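Local coordinates for uncharacterized protein (Bacteroides ovatus CL02T12C04, PDB 6PTM), which is a glycoside hydrolase of family GH42 that acts as an exo-carrageenase, probably trimming carrageenan chains from their ends, at residues Lys464-Thr476 against Tyr493-Trp507. Sequence-based numbering, arbitrary orientation.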
loop_
_atom_site.group_PDB
_atom_site.type_symbol
_atom_site.label_atom_id
_atom_site.label_comp_id
_atom_site.label_asym_id
_atom_site.label_seq_id
_atom_site.Cartn_x
_atom_site.Cartn_y
_atom_site.Cartn_z
ATOM N N LYS A 464 12.447 -5.616 -1.669
ATOM C CA LYS A 464 12.299 -4.597 -0.608
ATOM C C LYS A 464 11.111 -4.915 0.284
ATOM O O LYS A 464 10.094 -5.450 -0.184
ATOM C CB LYS A 464 12.106 -3.195 -1.192
ATOM C CG LYS A 464 13.304 -2.676 -1.959
ATOM C CD LYS A 464 13.000 -1.364 -2.684
ATOM C CE LYS A 464 14.144 -0.920 -3.557
ATOM N NZ LYS A 464 13.752 0.259 -4.343
ATOM N N VAL A 465 11.295 -4.638 1.564
ATOM C CA VAL A 465 10.205 -4.576 2.554
ATOM C C VAL A 465 9.208 -3.520 2.070
ATOM O O VAL A 465 9.599 -2.466 1.571
ATOM C CB VAL A 465 10.806 -4.296 3.933
ATOM C CG1 VAL A 465 9.834 -3.709 4.951
ATOM C CG2 VAL A 465 11.450 -5.567 4.454
ATOM N N MET A 466 7.936 -3.803 2.261
ATOM C CA MET A 466 6.870 -2.824 2.019
ATOM C C MET A 466 6.235 -2.412 3.354
ATOM O O MET A 466 5.729 -3.272 4.103
ATOM C CB MET A 466 5.819 -3.374 1.056
ATOM C CG MET A 466 4.750 -2.331 0.755
ATOM S SD MET A 466 3.304 -3.056 -0.083
ATOM C CE MET A 466 4.047 -3.410 -1.677
ATOM N N PHE A 467 6.195 -1.104 3.600
ATOM C CA PHE A 467 5.740 -0.514 4.880
ATOM C C PHE A 467 4.602 0.460 4.600
ATOM O O PHE A 467 4.858 1.518 4.034
ATOM C CB PHE A 467 6.908 0.171 5.591
ATOM C CG PHE A 467 6.611 0.624 6.999
ATOM C CD1 PHE A 467 5.475 0.223 7.686
ATOM C CD2 PHE A 467 7.500 1.462 7.647
ATOM C CE1 PHE A 467 5.239 0.652 8.983
ATOM C CE2 PHE A 467 7.278 1.861 8.952
ATOM C CZ PHE A 467 6.132 1.484 9.607
ATOM N N ASN A 468 3.376 0.041 4.897
ATOM C CA ASN A 468 2.177 0.911 4.864
ATOM C C ASN A 468 2.125 1.687 6.180
ATOM O O ASN A 468 1.805 1.084 7.194
ATOM C CB ASN A 468 0.902 0.115 4.593
ATOM C CG ASN A 468 -0.278 1.020 4.353
ATOM O OD1 ASN A 468 -0.340 2.134 4.904
ATOM N ND2 ASN A 468 -1.246 0.513 3.592
ATOM N N THR A 469 2.502 2.967 6.143
ATOM C CA THR A 469 2.791 3.817 7.330
ATOM C C THR A 469 1.512 4.497 7.804
ATOM O O THR A 469 1.547 5.144 8.849
ATOM C CB THR A 469 3.886 4.842 7.028
ATOM O OG1 THR A 469 3.662 5.450 5.744
ATOM C CG2 THR A 469 5.240 4.167 7.084
ATOM N N GLU A 470 0.426 4.355 7.061
ATOM C CA GLU A 470 -0.895 4.809 7.545
ATOM C C GLU A 470 -1.959 3.962 6.870
ATOM O O GLU A 470 -2.555 4.436 5.889
ATOM C CB GLU A 470 -1.062 6.299 7.273
ATOM C CG GLU A 470 -2.273 6.897 7.961
ATOM C CD GLU A 470 -2.519 8.350 7.587
ATOM O OE1 GLU A 470 -1.522 9.104 7.490
ATOM O OE2 GLU A 470 -3.689 8.693 7.307
ATOM N N GLY A 471 -2.175 2.755 7.382
ATOM C CA GLY A 471 -3.031 1.753 6.728
ATOM C C GLY A 471 -4.481 2.210 6.718
ATOM O O GLY A 471 -5.035 2.507 7.822
ATOM N N HIS A 472 -5.077 2.298 5.526
ATOM C CA HIS A 472 -6.472 2.764 5.339
ATOM C C HIS A 472 -7.296 1.598 4.782
ATOM O O HIS A 472 -8.200 1.831 3.937
ATOM C CB HIS A 472 -6.494 4.077 4.525
ATOM C CG HIS A 472 -6.220 5.285 5.359
ATOM N ND1 HIS A 472 -7.110 5.723 6.351
ATOM C CD2 HIS A 472 -5.166 6.135 5.376
ATOM C CE1 HIS A 472 -6.582 6.777 6.955
ATOM N NE2 HIS A 472 -5.373 7.043 6.380
ATOM N N MET A 473 -7.027 0.385 5.260
ATOM C CA MET A 473 -7.818 -0.833 4.894
ATOM C C MET A 473 -8.956 -1.086 5.887
ATOM O O MET A 473 -9.726 -2.032 5.625
ATOM C CB MET A 473 -6.917 -2.068 4.811
ATOM C CG MET A 473 -5.928 -1.980 3.653
ATOM S SD MET A 473 -4.212 -2.363 4.121
ATOM C CE MET A 473 -4.438 -4.114 4.434
ATOM N N LEU A 474 -9.106 -0.281 6.952
ATOM C CA LEU A 474 -10.237 -0.440 7.922
ATOM C C LEU A 474 -11.189 0.772 7.853
ATOM O O LEU A 474 -12.388 0.523 7.805
ATOM C CB LEU A 474 -9.710 -0.663 9.346
ATOM C CG LEU A 474 -8.763 -1.857 9.495
ATOM C CD1 LEU A 474 -8.255 -1.952 10.921
ATOM C CD2 LEU A 474 -9.449 -3.152 9.058
ATOM N N SER A 475 -10.682 2.018 7.875
ATOM C CA SER A 475 -11.514 3.249 7.751
ATOM C C SER A 475 -10.803 4.335 6.922
ATOM O O SER A 475 -9.534 4.338 6.817
ATOM C CB SER A 475 -11.948 3.774 9.127
ATOM O OG SER A 475 -10.831 4.211 9.883
ATOM N N THR A 476 -11.619 5.227 6.359
ATOM C CA THR A 476 -11.219 6.482 5.659
ATOM C C THR A 476 -12.181 7.624 6.054
ATOM O O THR A 476 -13.176 7.358 6.795
ATOM C CB THR A 476 -11.228 6.274 4.134
ATOM O OG1 THR A 476 -12.578 6.164 3.667
ATOM C CG2 THR A 476 -10.425 5.061 3.693
ATOM N N TYR A 493 -5.953 -7.767 5.099
ATOM C CA TYR A 493 -4.539 -7.783 5.527
ATOM C C TYR A 493 -3.883 -8.984 4.851
ATOM O O TYR A 493 -2.724 -8.927 4.469
ATOM C CB TYR A 493 -4.393 -7.773 7.050
ATOM C CG TYR A 493 -4.475 -6.389 7.624
ATOM C CD1 TYR A 493 -5.707 -5.799 7.845
ATOM C CD2 TYR A 493 -3.346 -5.643 7.884
ATOM C CE1 TYR A 493 -5.812 -4.499 8.313
ATOM C CE2 TYR A 493 -3.436 -4.349 8.388
ATOM C CZ TYR A 493 -4.676 -3.764 8.578
ATOM O OH TYR A 493 -4.802 -2.495 9.054
ATOM N N TRP A 494 -4.633 -10.066 4.717
ATOM C CA TRP A 494 -4.084 -11.296 4.106
ATOM C C TRP A 494 -3.756 -10.991 2.630
ATOM O O TRP A 494 -2.628 -11.287 2.151
ATOM C CB TRP A 494 -5.085 -12.451 4.267
ATOM C CG TRP A 494 -4.519 -13.753 3.809
ATOM C CD1 TRP A 494 -4.420 -14.196 2.532
ATOM C CD2 TRP A 494 -3.937 -14.772 4.637
ATOM N NE1 TRP A 494 -3.825 -15.422 2.503
ATOM C CE2 TRP A 494 -3.524 -15.808 3.779
ATOM C CE3 TRP A 494 -3.744 -14.909 6.010
ATOM C CZ2 TRP A 494 -2.903 -16.949 4.255
ATOM C CZ3 TRP A 494 -3.133 -16.038 6.487
ATOM C CH2 TRP A 494 -2.707 -17.042 5.619
ATOM N N LEU A 495 -4.733 -10.444 1.909
ATOM C CA LEU A 495 -4.579 -10.171 0.468
ATOM C C LEU A 495 -3.421 -9.181 0.250
ATOM O O LEU A 495 -2.529 -9.451 -0.588
ATOM C CB LEU A 495 -5.925 -9.667 -0.068
ATOM C CG LEU A 495 -5.962 -9.277 -1.538
ATOM C CD1 LEU A 495 -5.731 -10.479 -2.432
ATOM C CD2 LEU A 495 -7.273 -8.557 -1.844
ATOM N N ALA A 496 -3.387 -8.081 1.007
ATOM C CA ALA A 496 -2.330 -7.066 0.877
ATOM C C ALA A 496 -0.960 -7.733 1.100
ATOM O O ALA A 496 0.011 -7.431 0.337
ATOM C CB ALA A 496 -2.556 -5.930 1.838
ATOM N N THR A 497 -0.890 -8.663 2.049
ATOM C CA THR A 497 0.373 -9.358 2.373
ATOM C C THR A 497 0.768 -10.284 1.217
ATOM O O THR A 497 1.958 -10.296 0.851
ATOM C CB THR A 497 0.302 -10.081 3.722
ATOM O OG1 THR A 497 -0.061 -9.102 4.695
ATOM C CG2 THR A 497 1.651 -10.694 4.015
ATOM N N ILE A 498 -0.191 -10.986 0.622
ATOM C CA ILE A 498 0.094 -11.809 -0.585
ATOM C C ILE A 498 0.742 -10.924 -1.675
ATOM O O ILE A 498 1.651 -11.415 -2.379
ATOM C CB ILE A 498 -1.163 -12.540 -1.065
ATOM C CG1 ILE A 498 -1.575 -13.637 -0.067
ATOM C CG2 ILE A 498 -0.973 -13.059 -2.491
ATOM C CD1 ILE A 498 -0.614 -14.786 0.068
ATOM N N HIS A 499 0.325 -9.662 -1.801
ATOM C CA HIS A 499 0.795 -8.740 -2.860
ATOM C C HIS A 499 2.034 -7.941 -2.413
ATOM O O HIS A 499 2.420 -7.017 -3.157
ATOM C CB HIS A 499 -0.377 -7.890 -3.312
ATOM C CG HIS A 499 -1.402 -8.635 -4.130
ATOM N ND1 HIS A 499 -1.470 -8.502 -5.512
ATOM C CD2 HIS A 499 -2.369 -9.518 -3.778
ATOM C CE1 HIS A 499 -2.456 -9.243 -5.978
ATOM N NE2 HIS A 499 -3.042 -9.890 -4.913
ATOM N N GLY A 500 2.602 -8.213 -1.235
ATOM C CA GLY A 500 3.919 -7.664 -0.857
ATOM C C GLY A 500 3.968 -6.956 0.487
ATOM O O GLY A 500 5.066 -6.677 0.947
ATOM N N LEU A 501 2.836 -6.638 1.089
ATOM C CA LEU A 501 2.849 -5.883 2.363
ATOM C C LEU A 501 3.616 -6.648 3.450
ATOM O O LEU A 501 3.300 -7.835 3.724
ATOM C CB LEU A 501 1.414 -5.632 2.798
ATOM C CG LEU A 501 1.246 -4.844 4.093
ATOM C CD1 LEU A 501 1.900 -3.461 3.969
ATOM C CD2 LEU A 501 -0.242 -4.730 4.379
ATOM N N THR A 502 4.520 -5.941 4.125
ATOM C CA THR A 502 5.395 -6.529 5.169
ATOM C C THR A 502 5.021 -5.985 6.544
ATOM O O THR A 502 5.086 -6.734 7.506
ATOM C CB THR A 502 6.891 -6.293 4.922
ATOM O OG1 THR A 502 7.201 -6.257 3.530
ATOM C CG2 THR A 502 7.709 -7.376 5.590
ATOM N N ALA A 503 4.703 -4.707 6.650
ATOM C CA ALA A 503 4.434 -4.049 7.939
ATOM C C ALA A 503 3.395 -2.974 7.712
ATOM O O ALA A 503 3.419 -2.353 6.646
ATOM C CB ALA A 503 5.698 -3.463 8.486
ATOM N N THR A 504 2.573 -2.732 8.720
ATOM C CA THR A 504 1.481 -1.737 8.681
ATOM C C THR A 504 1.413 -1.008 10.017
ATOM O O THR A 504 1.325 -1.686 11.055
ATOM C CB THR A 504 0.114 -2.353 8.396
ATOM O OG1 THR A 504 0.261 -3.176 7.236
ATOM C CG2 THR A 504 -0.934 -1.281 8.188
ATOM N N GLN A 505 1.446 0.323 9.971
ATOM C CA GLN A 505 0.945 1.158 11.086
ATOM C C GLN A 505 -0.485 1.506 10.695
ATOM O O GLN A 505 -0.618 2.353 9.788
ATOM C CB GLN A 505 1.801 2.403 11.302
ATOM C CG GLN A 505 1.363 3.142 12.556
ATOM C CD GLN A 505 2.190 4.363 12.852
ATOM O OE1 GLN A 505 2.565 5.125 11.959
ATOM N NE2 GLN A 505 2.482 4.537 14.120
ATOM N N THR A 506 -1.496 0.863 11.288
ATOM C CA THR A 506 -2.904 0.996 10.839
ATOM C C THR A 506 -3.524 2.294 11.389
ATOM O O THR A 506 -3.313 2.597 12.584
ATOM C CB THR A 506 -3.737 -0.226 11.223
ATOM O OG1 THR A 506 -3.129 -1.404 10.667
ATOM C CG2 THR A 506 -5.180 -0.054 10.794
ATOM N N TRP A 507 -4.256 3.025 10.551
ATOM C CA TRP A 507 -5.104 4.175 10.990
ATOM C C TRP A 507 -6.362 3.640 11.687
ATOM O O TRP A 507 -7.150 2.941 11.058
ATOM C CB TRP A 507 -5.480 5.044 9.784
ATOM C CG TRP A 507 -6.375 6.209 10.097
ATOM C CD1 TRP A 507 -7.739 6.231 10.017
ATOM C CD2 TRP A 507 -5.978 7.530 10.531
ATOM N NE1 TRP A 507 -8.212 7.469 10.360
ATOM C CE2 TRP A 507 -7.163 8.283 10.688
ATOM C CE3 TRP A 507 -4.752 8.154 10.817
ATOM C CZ2 TRP A 507 -7.149 9.632 11.055
ATOM C CZ3 TRP A 507 -4.739 9.491 11.177
ATOM C CH2 TRP A 507 -5.924 10.211 11.307
HETATM O O HOH W 1 7.534 -6.465 -0.244
HETATM O O HOH W 2 -7.532 1.836 8.559
HETATM O O HOH W 3 -4.765 -0.784 6.810
HETATM O O HOH W 4 -11.181 6.831 10.294
#
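Phe467 and Asn468 run parallel to Ala503 and Thr504 as neighbouring strands of a beta-alpha-beta unit, strand 466-471, helix 486-498 and strand 503-506, consistent with the (beta/alpha)8 barrel of family GH42. The unit illustrates how one strand pair can be packed tightly on its helix side yet more loosely bordered around Trp507. At the start, Met466 O takes two N-H groups, Thr502 N at 2.9 Å on a lone pair and Ala503 N more nearly head-on. The Thr502 hydroxyl returns the grip, accepting Met466 N in a nearly straight bond (168°). A beta bulge after Asn468 shifts the register by one, and Gly471 N re-engages Gln505 O.

On the helix side, Met473, bent at chi2 and chi3 (chi3 69°), sets its CE 3.8 Å from the centroid of the Tyr493 ring, almost over its centre, in a CH-pi contact. The same methyl abuts Ala496 CB at 3.7 Å, while Leu474 CD2 meets the ring edge.

Around Trp507, the side chains of Glu470, His472 and the tryptophan itself are partly exposed. Glu470 runs alongside the indole and the imidazole lies obliquely beside it, Trp507 CB over the imidazole face, 3.9 Å from its centroid. A His-carboxylate bond joins His472 to Glu470, and Lys394 forms a salt bridge with the carboxylate. His472 ND1 donates to Ser475 O within the imidazole plane, which fixes the ring's rotation. Ordered waters bridge the segments: one joins Gly471 O, Leu474 N and Trp507 O, and another, in the indole plane, accepts from Trp507 NE1 at 3.0 Å and lies 2.7 Å from Ser475 OG.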